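Glycosyltransferase (Streptomyces halstedii, PDB 3WAD) is a glycosyltransferase of the GT-B class, with two Rossmann-like domains facing each other across a cleft. Local coordinates at residues Leu14-Pro19 against Val148-Gly153; Phe152-Trp157 against Pro211-Pro216; Leu206-Pro211 against Leu222-Leu227; Pro228-Ala233 against Arg326-Arg331. One frame throughout, in Å; residues are numbered along the deposited sequence.

Overall arrangement
All four contacts lie at the junction of two Rossmann-like domains, each built on a parallel sheet. Contacts 1, 2 and 3 sit at or just past the C-terminal ends of strands 147-150 and 204-206 of the N-terminal sheet. The centres of contacts 2 and 3 are about 9 Å apart, and those of 1 and 3 about 10 Å. Contact 1 closes before contact 3 opens, and the segments of contacts 2 and 3 alternate. Contact 4 comes last and reaches helix 323-332 of the C-terminal domain, about 18 Å from contact 2 between centres. Segments of contacts 1, 3 and 4 touch the second subunit. The group thus runs from the strand ends of the N-terminal sheet to the C-terminal domain and the subunit interface.

Contact 1: residues Leu14-Pro19 against Val148-Gly153; sequences LYNMVP and VRMLFG
N16 OD1 lies 2.9 Å from L151 O, the closest polar approach across the contact. The N16 amide is probably turned over in the model, and with it reversed the pair may be a hydrogen bond. The same amide presses on the base of F152, with N16 CG 3.8 Å from F152 CB. The two side chains cross at about a right angle, and the amide and ring planes are 83° apart. CG of F152 sits between its backbone N and carbonyl carbon (chi1 61°), which carries the ring away from N16 to meet H13 and W344. On the backbone side, the methyl CE of M150 packs 3.7 Å from N16 O.

The second patch is sulfur on carbon. M150 is extended, and its SD comes 3.6 Å from M17 CB. The M17 chain bends at chi3, so its SD and CE turn off from the segment of M150. M17 is the N-cap of helix 18-27. Its N bonds to L14 O at 3.0 Å, closing a turn over L14-M17. M150 is also packed by I128 and L206 of the adjoining strands.

The contact sets the break between two helices against the end of strand 147-150. This is the C-terminal side of the strands of a Rossmann-like sheet, the side consistent with the cleft of a GT-B fold.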
loop_
_atom_site.group_PDB
_atom_site.type_symbol
_atom_site.label_atom_id
_atom_site.label_comp_id
_atom_site.label_asym_id
_atom_site.label_seq_id
_atom_site.Cartn_x
_atom_site.Cartn_y
_atom_site.Cartn_z
ATOM N N LEU B 14 9.520 1.108 9.747
ATOM C CA LEU B 14 8.506 0.507 8.840
ATOM C C LEU B 14 8.210 1.339 7.629
ATOM O O LEU B 14 8.359 0.817 6.516
ATOM C CB LEU B 14 7.223 0.098 9.551
ATOM C CG LEU B 14 6.096 -0.290 8.577
ATOM C CD1 LEU B 14 6.441 -1.484 7.639
ATOM C CD2 LEU B 14 4.736 -0.468 9.294
ATOM N N TYR B 15 7.769 2.609 7.800
ATOM C CA TYR B 15 7.434 3.489 6.670
ATOM C C TYR B 15 8.567 3.685 5.666
ATOM O O TYR B 15 8.323 3.964 4.463
ATOM C CB TYR B 15 7.092 4.895 7.190
ATOM C CG TYR B 15 5.781 4.955 7.908
ATOM C CD1 TYR B 15 5.020 3.785 8.152
ATOM C CD2 TYR B 15 5.284 6.200 8.310
ATOM C CE1 TYR B 15 3.793 3.863 8.794
ATOM C CE2 TYR B 15 4.101 6.293 8.967
ATOM C CZ TYR B 15 3.353 5.139 9.197
ATOM O OH TYR B 15 2.162 5.314 9.855
ATOM N N ASN B 16 9.788 3.614 6.160
ATOM C CA ASN B 16 10.966 3.731 5.295
ATOM C C ASN B 16 10.911 2.676 4.104
ATOM O O ASN B 16 11.345 2.957 2.967
ATOM C CB ASN B 16 12.219 3.532 6.176
ATOM C CG ASN B 16 13.525 3.570 5.374
ATOM O OD1 ASN B 16 14.264 2.570 5.268
ATOM N ND2 ASN B 16 13.814 4.710 4.823
ATOM N N MET B 17 10.385 1.477 4.391
ATOM C CA MET B 17 10.327 0.391 3.389
ATOM C C MET B 17 8.961 0.077 2.821
ATOM O O MET B 17 8.811 -0.840 2.022
ATOM C CB MET B 17 10.987 -0.856 3.917
ATOM C CG MET B 17 10.557 -1.341 5.254
ATOM S SD MET B 17 11.683 -2.723 5.841
ATOM C CE MET B 17 10.281 -3.560 5.717
ATOM N N VAL B 18 7.973 0.910 3.129
ATOM C CA VAL B 18 6.636 0.659 2.647
ATOM C C VAL B 18 6.468 0.810 1.122
ATOM O O VAL B 18 5.876 -0.041 0.519
ATOM C CB VAL B 18 5.558 1.476 3.441
ATOM C CG1 VAL B 18 4.243 1.738 2.622
ATOM C CG2 VAL B 18 5.245 0.763 4.774
ATOM N N PRO B 19 6.921 1.920 0.538
ATOM C CA PRO B 19 6.859 2.141 -0.917
ATOM C C PRO B 19 7.615 0.994 -1.648
ATOM O O PRO B 19 7.070 0.401 -2.559
ATOM C CB PRO B 19 7.522 3.521 -1.073
ATOM C CG PRO B 19 7.129 4.233 0.316
ATOM C CD PRO B 19 7.466 3.110 1.246
ATOM N N VAL B 148 19.272 -8.167 1.168
ATOM C CA VAL B 148 19.614 -6.787 0.927
ATOM C C VAL B 148 19.406 -5.990 2.230
ATOM O O VAL B 148 18.254 -5.997 2.812
ATOM C CB VAL B 148 18.731 -6.230 -0.139
ATOM C CG1 VAL B 148 18.997 -4.704 -0.313
ATOM C CG2 VAL B 148 18.962 -6.957 -1.429
ATOM N N ARG B 149 20.488 -5.344 2.703
ATOM C CA ARG B 149 20.416 -4.503 3.894
ATOM C C ARG B 149 19.844 -3.133 3.466
ATOM O O ARG B 149 20.456 -2.422 2.660
ATOM C CB ARG B 149 21.776 -4.458 4.635
ATOM C CG ARG B 149 21.784 -3.552 5.918
ATOM C CD ARG B 149 23.133 -3.565 6.579
ATOM N NE ARG B 149 24.102 -2.979 5.660
ATOM C CZ ARG B 149 24.757 -1.831 5.867
ATOM N NH1 ARG B 149 24.579 -1.133 7.003
ATOM N NH2 ARG B 149 25.563 -1.380 4.907
ATOM N N MET B 150 18.670 -2.778 4.012
ATOM C CA MET B 150 18.026 -1.559 3.622
ATOM C C MET B 150 18.327 -0.390 4.595
ATOM O O MET B 150 17.958 -0.442 5.772
ATOM C CB MET B 150 16.512 -1.708 3.413
ATOM C CG MET B 150 15.890 -0.363 2.982
ATOM S SD MET B 150 14.231 -0.696 2.328
ATOM C CE MET B 150 13.953 0.839 1.536
ATOM N N LEU B 151 18.991 0.659 4.079
ATOM C CA LEU B 151 19.304 1.828 4.933
ATOM C C LEU B 151 18.068 2.655 5.155
ATOM O O LEU B 151 17.056 2.579 4.411
ATOM C CB LEU B 151 20.376 2.700 4.283
ATOM C CG LEU B 151 21.730 1.978 4.010
ATOM C CD1 LEU B 151 22.792 2.884 3.362
ATOM C CD2 LEU B 151 22.358 1.382 5.274
ATOM N N PHE B 152 18.163 3.528 6.141
ATOM C CA PHE B 152 17.024 4.383 6.519
ATOM C C PHE B 152 17.565 5.830 6.705
ATOM O O PHE B 152 16.838 6.760 7.102
ATOM C CB PHE B 152 16.374 3.780 7.815
ATOM C CG PHE B 152 17.324 3.732 8.967
ATOM C CD1 PHE B 152 17.572 4.914 9.713
ATOM C CD2 PHE B 152 18.014 2.575 9.264
ATOM C CE1 PHE B 152 18.525 4.884 10.744
ATOM C CE2 PHE B 152 18.923 2.539 10.220
ATOM C CZ PHE B 152 19.195 3.698 10.987
ATOM N N GLY B 153 18.841 6.035 6.369
ATOM C CA GLY B 153 19.473 7.390 6.306
ATOM C C GLY B 153 20.862 7.061 5.780
ATOM O O GLY B 153 21.048 6.057 5.078
#

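Contact 2: residues Phe152-Trp157 against Pro211-Pro216; sequences FGLDQW and PWMSFP
L154 meets F215 and M213 with its side chain. Its CD1 lies over one face of the F215 ring, 3.9 Å from the centroid and 29° off the normal, a CH-pi contact. CB of L154 is 3.7 Å from F215 CE2. The other methyl, CD2, points to M213, where the model puts the two methyl carbons doubtfully close. M213 O is buried here, 3.5 Å from L154 CD2, and has no polar partner in the model.

D155 touches the same ring with its backbone: D155 O lies at the ring edge, 3.7 Å from F215 CD2. Its N gives a hydrogen bond to water 1 at 2.7 Å. F215 N makes a weak, longer bond to the same water, so the two segments share one water acceptor. The D155 carboxylate turns elsewhere. OD1 caps G158 N and forms a salt bridge with R149.

Q156 starts away from F215, but its chain folds back at chi2 (-66°). OE1 then comes obliquely to 3.3 Å from F215 CE2, with amide and ring planes 45° apart. R159 NH2 bonds to this OE1, and the R159 side chain also makes a cation-pi contact with the F215 ring. Q156 NE2 is held by W344 O.

The contact thus covers the start of helix 156-168. On the C-terminal domain side, W344 and D345 bind the L154 backbone, and Y348 and V349 of helix 346-355 pack on L154.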
loop_
_atom_site.group_PDB
_atom_site.type_symbol
_atom_site.label_atom_id
_atom_site.label_comp_id
_atom_site.label_asym_id
_atom_site.label_seq_id
_atom_site.Cartn_x
_atom_site.Cartn_y
_atom_site.Cartn_z
ATOM N N PHE B 152 18.163 3.528 6.141
ATOM C CA PHE B 152 17.024 4.383 6.519
ATOM C C PHE B 152 17.565 5.830 6.705
ATOM O O PHE B 152 16.838 6.760 7.102
ATOM C CB PHE B 152 16.374 3.780 7.815
ATOM C CG PHE B 152 17.324 3.732 8.967
ATOM C CD1 PHE B 152 17.572 4.914 9.713
ATOM C CD2 PHE B 152 18.014 2.575 9.264
ATOM C CE1 PHE B 152 18.525 4.884 10.744
ATOM C CE2 PHE B 152 18.923 2.539 10.220
ATOM C CZ PHE B 152 19.195 3.698 10.987
ATOM N N GLY B 153 18.841 6.035 6.369
ATOM C CA GLY B 153 19.473 7.390 6.306
ATOM C C GLY B 153 20.862 7.061 5.780
ATOM O O GLY B 153 21.048 6.057 5.078
ATOM N N LEU B 154 21.864 7.834 6.167
ATOM C CA LEU B 154 23.241 7.441 5.891
ATOM C C LEU B 154 23.746 6.174 6.583
ATOM O O LEU B 154 23.227 5.727 7.610
ATOM C CB LEU B 154 24.191 8.622 6.197
ATOM C CG LEU B 154 23.903 10.029 5.650
ATOM C CD1 LEU B 154 25.114 10.978 6.005
ATOM C CD2 LEU B 154 23.589 10.131 4.165
ATOM N N ASP B 155 24.752 5.554 5.990
ATOM C CA ASP B 155 25.245 4.280 6.482
ATOM C C ASP B 155 26.347 4.467 7.546
ATOM O O ASP B 155 27.512 4.160 7.286
ATOM C CB ASP B 155 25.738 3.431 5.306
ATOM C CG ASP B 155 25.999 1.999 5.693
ATOM O OD1 ASP B 155 25.660 1.506 6.830
ATOM O OD2 ASP B 155 26.547 1.327 4.808
ATOM N N GLN B 156 25.966 4.980 8.729
ATOM C CA GLN B 156 26.903 5.172 9.821
ATOM C C GLN B 156 27.589 3.865 10.137
ATOM O O GLN B 156 28.789 3.817 10.456
ATOM C CB GLN B 156 26.158 5.644 11.086
ATOM C CG GLN B 156 25.509 7.011 10.993
ATOM C CD GLN B 156 26.483 8.197 10.852
ATOM O OE1 GLN B 156 27.680 8.032 10.584
ATOM N NE2 GLN B 156 25.941 9.431 11.083
ATOM N N TRP B 157 26.811 2.773 10.114
ATOM C CA TRP B 157 27.335 1.502 10.587
ATOM C C TRP B 157 28.357 1.006 9.585
ATOM O O TRP B 157 29.400 0.496 9.997
ATOM C CB TRP B 157 26.180 0.488 10.679
ATOM C CG TRP B 157 26.447 -0.838 11.374
ATOM C CD1 TRP B 157 26.538 -2.079 10.778
ATOM C CD2 TRP B 157 26.546 -1.068 12.799
ATOM N NE1 TRP B 157 26.713 -3.054 11.747
ATOM C CE2 TRP B 157 26.726 -2.465 12.986
ATOM C CE3 TRP B 157 26.601 -0.223 13.913
ATOM C CZ2 TRP B 157 26.857 -3.051 14.263
ATOM C CZ3 TRP B 157 26.716 -0.795 15.208
ATOM C CH2 TRP B 157 26.848 -2.214 15.364
ATOM N N PRO B 211 23.093 9.794 -3.663
ATOM C CA PRO B 211 24.526 9.500 -3.690
ATOM C C PRO B 211 25.320 10.738 -3.334
ATOM O O PRO B 211 26.292 10.637 -2.632
ATOM C CB PRO B 211 24.786 9.125 -5.172
ATOM C CG PRO B 211 23.520 8.339 -5.563
ATOM C CD PRO B 211 22.410 9.265 -4.860
ATOM N N TRP B 212 24.885 11.897 -3.747
ATOM C CA TRP B 212 25.719 13.140 -3.483
ATOM C C TRP B 212 25.909 13.464 -1.997
ATOM O O TRP B 212 26.782 14.203 -1.682
ATOM C CB TRP B 212 25.185 14.367 -4.210
ATOM C CG TRP B 212 23.824 14.859 -3.746
ATOM C CD1 TRP B 212 22.614 14.553 -4.318
ATOM C CD2 TRP B 212 23.548 15.774 -2.696
ATOM N NE1 TRP B 212 21.602 15.204 -3.660
ATOM C CE2 TRP B 212 22.137 15.954 -2.655
ATOM C CE3 TRP B 212 24.356 16.450 -1.735
ATOM C CZ2 TRP B 212 21.494 16.781 -1.694
ATOM C CZ3 TRP B 212 23.724 17.263 -0.794
ATOM C CH2 TRP B 212 22.296 17.446 -0.805
ATOM N N MET B 213 25.084 12.932 -1.102
ATOM C CA MET B 213 25.245 13.250 0.303
ATOM C C MET B 213 25.667 12.018 1.091
ATOM O O MET B 213 25.830 12.100 2.297
ATOM C CB MET B 213 23.971 13.879 0.934
ATOM C CG MET B 213 22.721 12.997 0.784
ATOM S SD MET B 213 21.316 13.456 1.896
ATOM C CE MET B 213 21.828 12.546 3.270
ATOM N N SER B 214 25.848 10.875 0.426
ATOM C CA SER B 214 26.200 9.649 1.148
ATOM C C SER B 214 27.689 9.570 1.504
ATOM O O SER B 214 28.502 10.247 0.860
ATOM C CB SER B 214 25.820 8.433 0.355
ATOM O OG SER B 214 24.393 8.413 0.176
ATOM N N PHE B 215 28.034 8.763 2.520
ATOM C CA PHE B 215 29.443 8.449 2.790
ATOM C C PHE B 215 30.054 7.616 1.653
ATOM O O PHE B 215 29.324 6.854 1.029
ATOM C CB PHE B 215 29.596 7.666 4.088
ATOM C CG PHE B 215 29.020 8.352 5.264
ATOM C CD1 PHE B 215 29.265 9.714 5.478
ATOM C CD2 PHE B 215 28.226 7.623 6.185
ATOM C CE1 PHE B 215 28.719 10.356 6.607
ATOM C CE2 PHE B 215 27.673 8.224 7.329
ATOM C CZ PHE B 215 27.914 9.610 7.570
ATOM N N PRO B 216 31.389 7.779 1.374
ATOM C CA PRO B 216 32.101 6.772 0.538
ATOM C C PRO B 216 32.010 5.405 1.201
ATOM O O PRO B 216 32.016 5.298 2.432
ATOM C CB PRO B 216 33.573 7.269 0.504
ATOM C CG PRO B 216 33.711 8.256 1.639
ATOM C CD PRO B 216 32.290 8.874 1.818
HETATM O O HOH W 1 25.838 6.579 3.708
#

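Contact 3: residues Leu206-Pro211 against Leu222-Leu227; sequences LAVAPP and LSMRHL
L206 and L222 form a parallel bridge, and A207 N gives L222 O a nearly straight hydrogen bond of 2.7 Å, at 170°. Beyond it the two segments separate, and water enters. Water 2 donates to V208 O and to M224 O, both at 2.8 Å. Water 3 accepts from M224 N.

The side chains form one continuous patch. CD1 of L206 lies 3.8 Å from L222 CB. The side chain of M224 crosses L206 at about a right angle. A bend at chi3 (70°) brings its methyl CE to 3.6 Å from V208 CG1 and 3.9 Å from L206 CD2. V208 also covers an imidazole. CB of V208 stands over the centre of the H226 ring, 3.6 Å from the centroid and 10° off the normal, a CH-pi contact. V208 CG1, the atom that touches M224 CE, extends this cover toward ND1 and CE1 of H226. M150 of strand 147-150 packs against L206, V208 and M224. Helix 402-415 flanks L222 and M224.

L222 belongs to strand 221-222, the last strand of the N-terminal sheet within the chain. The pattern is that of parallel strands fraying into loops at the C-terminal edge of a Rossmann-like sheet.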
loop_
_atom_site.group_PDB
_atom_site.type_symbol
_atom_site.label_atom_id
_atom_site.label_comp_id
_atom_site.label_asym_id
_atom_site.label_seq_id
_atom_site.Cartn_x
_atom_site.Cartn_y
_atom_site.Cartn_z
ATOM N N LEU B 206 20.894 -1.387 0.109
ATOM C CA LEU B 206 20.050 -0.470 -0.683
ATOM C C LEU B 206 20.068 0.851 0.075
ATOM O O LEU B 206 19.744 0.877 1.286
ATOM C CB LEU B 206 18.551 -0.985 -0.832
ATOM C CG LEU B 206 17.518 -0.055 -1.472
ATOM C CD1 LEU B 206 17.838 0.467 -2.929
ATOM C CD2 LEU B 206 16.144 -0.671 -1.549
ATOM N N ALA B 207 20.426 1.936 -0.611
ATOM C CA ALA B 207 20.479 3.280 0.003
ATOM C C ALA B 207 19.196 4.061 -0.177
ATOM O O ALA B 207 18.569 3.973 -1.267
ATOM C CB ALA B 207 21.686 4.062 -0.618
ATOM N N VAL B 208 18.794 4.877 0.821
ATOM C CA VAL B 208 17.641 5.725 0.601
ATOM C C VAL B 208 18.035 7.203 0.426
ATOM O O VAL B 208 17.233 8.014 -0.002
ATOM C CB VAL B 208 16.645 5.604 1.770
ATOM C CG1 VAL B 208 16.004 4.200 1.799
ATOM C CG2 VAL B 208 17.331 5.958 3.117
ATOM N N ALA B 209 19.229 7.552 0.850
ATOM C CA ALA B 209 19.758 8.911 0.724
ATOM C C ALA B 209 20.417 9.008 -0.709
ATOM O O ALA B 209 20.998 8.011 -1.191
ATOM C CB ALA B 209 20.819 9.156 1.823
ATOM N N PRO B 210 20.285 10.179 -1.369
ATOM C CA PRO B 210 20.973 10.467 -2.655
ATOM C C PRO B 210 22.478 10.347 -2.577
ATOM O O PRO B 210 23.079 10.656 -1.535
ATOM C CB PRO B 210 20.575 11.890 -2.977
ATOM C CG PRO B 210 19.334 12.207 -2.097
ATOM C CD PRO B 210 19.460 11.318 -0.901
ATOM N N PRO B 211 23.093 9.794 -3.663
ATOM C CA PRO B 211 24.526 9.500 -3.690
ATOM C C PRO B 211 25.320 10.738 -3.334
ATOM O O PRO B 211 26.292 10.637 -2.632
ATOM C CB PRO B 211 24.786 9.125 -5.172
ATOM C CG PRO B 211 23.520 8.339 -5.563
ATOM C CD PRO B 211 22.410 9.265 -4.860
ATOM N N LEU B 222 22.999 -0.003 -3.898
ATOM C CA LEU B 222 22.029 0.366 -4.919
ATOM C C LEU B 222 21.483 1.689 -4.406
ATOM O O LEU B 222 21.300 1.862 -3.194
ATOM C CB LEU B 222 20.915 -0.671 -4.938
ATOM C CG LEU B 222 21.309 -2.084 -5.389
ATOM C CD1 LEU B 222 20.185 -3.025 -5.004
ATOM C CD2 LEU B 222 21.416 -2.001 -6.900
ATOM N N SER B 223 21.259 2.621 -5.318
ATOM C CA SER B 223 20.560 3.821 -4.996
ATOM C C SER B 223 19.190 3.794 -5.626
ATOM O O SER B 223 18.860 2.882 -6.438
ATOM C CB SER B 223 21.369 5.044 -5.418
ATOM O OG SER B 223 21.483 5.104 -6.838
ATOM N N MET B 224 18.387 4.761 -5.222
ATOM C CA MET B 224 16.956 4.720 -5.449
ATOM C C MET B 224 16.384 6.128 -5.255
ATOM O O MET B 224 16.924 6.926 -4.517
ATOM C CB MET B 224 16.320 3.670 -4.548
ATOM C CG MET B 224 14.906 3.919 -4.186
ATOM S SD MET B 224 14.344 2.676 -3.073
ATOM C CE MET B 224 15.281 3.091 -1.591
ATOM N N ARG B 225 15.392 6.460 -6.061
ATOM C CA ARG B 225 14.594 7.657 -5.881
ATOM C C ARG B 225 13.601 7.347 -4.723
ATOM O O ARG B 225 12.419 7.054 -4.935
ATOM C CB ARG B 225 13.848 7.958 -7.170
ATOM C CG ARG B 225 13.124 9.320 -7.173
ATOM C CD ARG B 225 12.534 9.636 -8.495
ATOM N NE ARG B 225 11.478 8.645 -8.829
ATOM C CZ ARG B 225 11.060 8.342 -10.053
ATOM N NH1 ARG B 225 11.628 8.919 -11.113
ATOM N NH2 ARG B 225 10.098 7.435 -10.226
ATOM N N HIS B 226 14.097 7.494 -3.501
ATOM C CA HIS B 226 13.381 7.132 -2.293
ATOM C C HIS B 226 12.056 7.817 -2.169
ATOM O O HIS B 226 11.961 9.025 -2.181
ATOM C CB HIS B 226 14.269 7.407 -1.056
ATOM C CG HIS B 226 13.674 6.946 0.233
ATOM N ND1 HIS B 226 13.064 5.712 0.379
ATOM C CD2 HIS B 226 13.567 7.579 1.435
ATOM C CE1 HIS B 226 12.665 5.580 1.637
ATOM N NE2 HIS B 226 12.946 6.701 2.289
ATOM N N LEU B 227 11.017 7.017 -2.054
ATOM C CA LEU B 227 9.678 7.586 -1.849
ATOM C C LEU B 227 9.382 7.666 -0.268
ATOM O O LEU B 227 9.481 6.649 0.443
ATOM C CB LEU B 227 8.600 6.852 -2.676
ATOM C CG LEU B 227 7.278 7.589 -2.959
ATOM C CD1 LEU B 227 6.462 6.713 -3.859
ATOM C CD2 LEU B 227 6.502 7.663 -1.594
HETATM O O HOH W 2 16.995 8.958 -2.618
HETATM O O HOH W 3 19.768 6.430 -3.084
#

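Contact 4: residues Pro228-Ala233 against Arg326-Arg331; sequences PFNGPA and RTNAIR
The side chains of N230 and N328 approach from opposite directions and join amide to amide by two hydrogen bonds. N328 ND2 gives one to N230 OD1 at 2.9 Å, in the carbonyl plane and on a lone pair. N230 ND2 returns the other to N328 OD1 at 3.2 Å, with the donor tilted 24° from that carbonyl plane. The tilt goes with amide planes that are 34° apart. The pair fixes the rotation of both groups. N328 ND2 also donates to G324 O, one turn back in its helix, so ND2 has two acceptors, probably one for each N-H.

P228 crosses N328 at a slant. Its CB is 3.3 Å from N328 ND2, and its CG is 3.8 Å from T327 CG2. Chi1 of T327 (-56°) sets OG1 beside the backbone N and CG2 opposite it, which leaves the methyl on the proline and OG1 bonded to G323 O. R331 runs extended past the other end of the ring, and its NH1 comes obliquely to 4.1 Å from P228 CD.

Water 4 links N328, P228 and R331. It donates to N328 OD1 at 2.9 Å and to P228 O at 3.1 Å, and takes a weak bond from R331 NH1. N328 OD1 thus accepts twice. R331 NH2 makes a salt bridge to E30 of the second subunit.

Three residues after N230, A233 pairs in a parallel ladder with a strand of the second subunit. The contact docks the chain leaving the N-terminal sheet onto helix 323-332, at the domain interface of a GT-B fold.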
loop_
_atom_site.group_PDB
_atom_site.type_symbol
_atom_site.label_atom_id
_atom_site.label_comp_id
_atom_site.label_asym_id
_atom_site.label_seq_id
_atom_site.Cartn_x
_atom_site.Cartn_y
_atom_site.Cartn_z
ATOM N N PRO B 228 9.171 8.909 0.265
ATOM C CA PRO B 228 8.888 9.156 1.700
ATOM C C PRO B 228 7.467 8.825 1.991
ATOM O O PRO B 228 6.577 9.510 1.528
ATOM C CB PRO B 228 9.131 10.658 1.877
ATOM C CG PRO B 228 9.203 11.272 0.586
ATOM C CD PRO B 228 9.225 10.152 -0.514
ATOM N N PHE B 229 7.227 7.689 2.637
ATOM C CA PHE B 229 5.845 7.310 2.968
ATOM C C PHE B 229 5.504 8.065 4.253
ATOM O O PHE B 229 6.155 7.837 5.308
ATOM C CB PHE B 229 5.703 5.788 3.208
ATOM C CG PHE B 229 4.296 5.361 3.641
ATOM C CD1 PHE B 229 3.212 5.667 2.855
ATOM C CD2 PHE B 229 4.098 4.629 4.814
ATOM C CE1 PHE B 229 1.922 5.284 3.217
ATOM C CE2 PHE B 229 2.815 4.243 5.207
ATOM C CZ PHE B 229 1.700 4.585 4.388
ATOM N N ASN B 230 4.480 8.895 4.175
ATOM C CA ASN B 230 4.040 9.687 5.316
ATOM C C ASN B 230 2.987 9.066 6.259
ATOM O O ASN B 230 2.668 9.645 7.327
ATOM C CB ASN B 230 3.684 11.106 4.838
ATOM C CG ASN B 230 4.858 11.754 4.097
ATOM O OD1 ASN B 230 6.057 11.560 4.466
ATOM N ND2 ASN B 230 4.544 12.441 3.020
ATOM N N GLY B 231 2.478 7.875 5.906
ATOM C CA GLY B 231 1.537 7.149 6.793
ATOM C C GLY B 231 0.135 7.481 6.338
ATOM O O GLY B 231 -0.035 8.251 5.429
ATOM N N PRO B 232 -0.904 6.840 6.906
ATOM C CA PRO B 232 -2.296 7.227 6.493
ATOM C C PRO B 232 -2.618 8.758 6.447
ATOM O O PRO B 232 -2.065 9.558 7.158
ATOM C CB PRO B 232 -3.167 6.519 7.533
ATOM C CG PRO B 232 -2.159 6.327 8.818
ATOM C CD PRO B 232 -0.880 5.932 8.074
ATOM N N ALA B 233 -3.473 9.186 5.556
ATOM C CA ALA B 233 -3.617 10.606 5.346
ATOM C C ALA B 233 -5.001 10.920 4.877
ATOM O O ALA B 233 -5.544 10.209 4.046
ATOM C CB ALA B 233 -2.550 11.137 4.313
ATOM N N ARG B 326 13.191 15.313 5.388
ATOM C CA ARG B 326 14.097 15.853 4.389
ATOM C C ARG B 326 13.906 15.212 3.001
ATOM O O ARG B 326 14.123 15.861 1.985
ATOM C CB ARG B 326 15.552 15.776 4.841
ATOM C CG ARG B 326 16.142 14.408 4.783
ATOM C CD ARG B 326 17.441 14.357 5.554
ATOM N NE ARG B 326 18.003 13.010 5.371
ATOM C CZ ARG B 326 18.665 12.341 6.300
ATOM N NH1 ARG B 326 18.878 12.889 7.510
ATOM N NH2 ARG B 326 19.133 11.113 6.034
ATOM N N THR B 327 13.477 13.955 2.943
ATOM C CA THR B 327 13.208 13.358 1.645
ATOM C C THR B 327 12.006 14.018 1.035
ATOM O O THR B 327 11.973 14.191 -0.174
ATOM C CB THR B 327 13.042 11.818 1.692
ATOM O OG1 THR B 327 14.190 11.252 2.285
ATOM C CG2 THR B 327 12.962 11.226 0.333
ATOM N N ASN B 328 11.013 14.428 1.840
ATOM C CA ASN B 328 9.897 15.201 1.318
ATOM C C ASN B 328 10.352 16.600 0.795
ATOM O O ASN B 328 9.907 17.057 -0.299
ATOM C CB ASN B 328 8.822 15.383 2.411
ATOM C CG ASN B 328 7.876 14.234 2.501
ATOM O OD1 ASN B 328 6.957 14.128 1.725
ATOM N ND2 ASN B 328 8.090 13.362 3.474
ATOM N N ALA B 329 11.297 17.240 1.496
ATOM C CA ALA B 329 11.757 18.570 1.017
ATOM C C ALA B 329 12.564 18.369 -0.285
ATOM O O ALA B 329 12.533 19.242 -1.177
ATOM C CB ALA B 329 12.648 19.259 2.031
ATOM N N ILE B 330 13.296 17.252 -0.355
ATOM C CA ILE B 330 14.016 16.909 -1.616
ATOM C C ILE B 330 13.027 16.734 -2.761
ATOM O O ILE B 330 13.180 17.364 -3.833
ATOM C CB ILE B 330 14.856 15.655 -1.485
ATOM C CG1 ILE B 330 16.029 15.921 -0.556
ATOM C CG2 ILE B 330 15.422 15.185 -2.898
ATOM C CD1 ILE B 330 16.953 14.822 -0.560
ATOM N N ARG B 331 12.009 15.893 -2.545
ATOM C CA ARG B 331 11.086 15.533 -3.597
ATOM C C ARG B 331 10.240 16.732 -4.083
ATOM O O ARG B 331 9.940 16.856 -5.273
ATOM C CB ARG B 331 10.179 14.373 -3.135
ATOM C CG ARG B 331 9.036 14.055 -4.043
ATOM C CD ARG B 331 8.208 12.931 -3.480
ATOM N NE ARG B 331 7.287 12.415 -4.484
ATOM C CZ ARG B 331 6.317 11.527 -4.240
ATOM N NH1 ARG B 331 6.103 11.068 -2.985
ATOM N NH2 ARG B 331 5.523 11.135 -5.247
HETATM O O HOH W 4 6.084 12.095 -0.199
#